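Local coordinates for WbbM protein (Klebsiella pneumoniae, PDB 6U4B) that is a trimeric, bifunctional O-antigen polymerase that probably acts as a glycosyltransferase and binds magnesium, at residues V123-I128 against E133-L138. Residues are numbered along the deposited sequence; the frame is centred on the assembly and turned at random.
Sequences VNHPCI and EKIFGL
Phe136 lays the outer end of its ring against the side chains of Val123 and His125 on strand 122-125. With chi1 at -175°, Val123 CG1 stands anti to the backbone N, toward the phenyl, which it meets obliquely, 3.5 Å from Phe136 CZ. The adjacent Phe136 CE2 lies 4.0 Å from His125 CB, which sits at the edge of the phenyl, near its plane. One face of that ring is covered by its own neighbour, Ile135 CG1, 3.6 Å above the centre. The same isoleucine then runs on to the imidazole, where its CD1 meets His125 CD2 at 3.7 Å. The imidazole cannot swing freely: ND1 gives a somewhat bent hydrogen bond, 3.1 Å long, to Cys127 O, nearly in the ring plane, and Pro126 CD lies against one face. Tyr132 also meets both rings. Strand 122-125 pairs in parallel with strand 277-285, where Phe136 also touches Thr283; the contact is in the DUF4422 region, away from the magnesium site. Gly137, with positive phi, is the C-prime residue: Leu138 N bonds Glu133 O at 2.9 Å and Gly137 N more weakly reaches Lys134 O, the Schellman motif that ends helix 130-135, whose last turn packs back on the strand just before it.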
# COMPACT_ATOMS: atom_id res chain seq x y z
N VAL A 123 -46.82 26.40 27.04
CA VAL A 123 -47.91 25.44 26.97
C VAL A 123 -47.30 24.08 26.65
O VAL A 123 -46.69 23.89 25.59
CB VAL A 123 -48.96 25.84 25.93
CG1 VAL A 123 -50.14 24.89 25.97
CG2 VAL A 123 -49.41 27.27 26.18
N ASN A 124 -47.46 23.13 27.57
CA ASN A 124 -46.85 21.82 27.43
C ASN A 124 -47.78 20.86 26.69
O ASN A 124 -49.00 20.93 26.84
CB ASN A 124 -46.49 21.25 28.80
CG ASN A 124 -45.49 22.12 29.55
OD1 ASN A 124 -45.86 23.11 30.17
ND2 ASN A 124 -44.22 21.75 29.48
N HIS A 125 -47.19 19.99 25.88
CA HIS A 125 -47.89 18.93 25.17
C HIS A 125 -46.96 17.73 25.16
O HIS A 125 -45.74 17.90 24.97
CB HIS A 125 -48.27 19.34 23.74
CG HIS A 125 -49.39 18.53 23.16
ND1 HIS A 125 -49.18 17.36 22.46
CD2 HIS A 125 -50.73 18.73 23.16
CE1 HIS A 125 -50.34 16.87 22.06
NE2 HIS A 125 -51.29 17.68 22.47
N PRO A 126 -47.48 16.52 25.39
CA PRO A 126 -46.61 15.34 25.55
C PRO A 126 -45.63 15.13 24.40
O PRO A 126 -44.42 15.19 24.61
CB PRO A 126 -47.61 14.18 25.65
CG PRO A 126 -48.95 14.74 25.24
CD PRO A 126 -48.90 16.19 25.60
N CYS A 127 -46.14 14.89 23.19
CA CYS A 127 -45.28 14.68 22.03
C CYS A 127 -45.89 15.35 20.81
O CYS A 127 -47.03 15.82 20.84
CB CYS A 127 -45.04 13.18 21.77
SG CYS A 127 -46.53 12.22 21.46
N ILE A 128 -45.11 15.41 19.74
CA ILE A 128 -45.56 16.01 18.48
C ILE A 128 -46.43 14.99 17.75
O ILE A 128 -45.92 14.03 17.18
CB ILE A 128 -44.38 16.45 17.61
CG1 ILE A 128 -43.59 17.56 18.31
CG2 ILE A 128 -44.88 16.91 16.25
CD1 ILE A 128 -42.38 18.03 17.53
N GLU A 133 -50.43 19.57 16.32
CA GLU A 133 -50.43 20.50 15.20
C GLU A 133 -51.80 21.13 14.98
O GLU A 133 -51.89 22.24 14.45
CB GLU A 133 -49.95 19.79 13.94
CG GLU A 133 -48.50 19.33 14.01
CD GLU A 133 -48.14 18.36 12.90
OE1 GLU A 133 -48.48 17.17 13.02
OE2 GLU A 133 -47.52 18.79 11.91
N LYS A 134 -52.87 20.44 15.39
CA LYS A 134 -54.21 20.98 15.22
C LYS A 134 -54.53 22.05 16.25
O LYS A 134 -55.00 23.14 15.90
CB LYS A 134 -55.24 19.85 15.30
CG LYS A 134 -56.68 20.30 15.07
CD LYS A 134 -56.95 20.61 13.61
CE LYS A 134 -58.40 21.03 13.38
NZ LYS A 134 -58.70 22.38 13.94
N ILE A 135 -54.28 21.77 17.54
CA ILE A 135 -54.71 22.70 18.58
C ILE A 135 -53.85 23.96 18.57
O ILE A 135 -54.32 25.04 18.93
CB ILE A 135 -54.69 22.02 19.96
CG1 ILE A 135 -53.26 21.68 20.39
CG2 ILE A 135 -55.55 20.76 19.94
CD1 ILE A 135 -53.17 21.15 21.81
N PHE A 136 -52.58 23.85 18.17
CA PHE A 136 -51.68 24.98 18.14
C PHE A 136 -51.55 25.59 16.76
O PHE A 136 -50.67 26.44 16.54
CB PHE A 136 -50.31 24.56 18.69
CG PHE A 136 -50.36 24.15 20.13
CD1 PHE A 136 -51.04 24.92 21.06
CD2 PHE A 136 -49.75 22.98 20.56
CE1 PHE A 136 -51.10 24.55 22.39
CE2 PHE A 136 -49.80 22.60 21.89
CZ PHE A 136 -50.48 23.38 22.81
N GLY A 137 -52.41 25.19 15.83
CA GLY A 137 -52.50 25.85 14.53
C GLY A 137 -51.24 25.78 13.70
O GLY A 137 -50.90 26.75 13.01
N LEU A 138 -50.52 24.66 13.76
CA LEU A 138 -49.27 24.49 13.02
C LEU A 138 -49.54 23.89 11.64
O LEU A 138 -49.09 22.79 11.30
CB LEU A 138 -48.29 23.65 13.83
CG LEU A 138 -47.76 24.35 15.09
CD1 LEU A 138 -47.12 23.34 16.02
CD2 LEU A 138 -46.78 25.45 14.72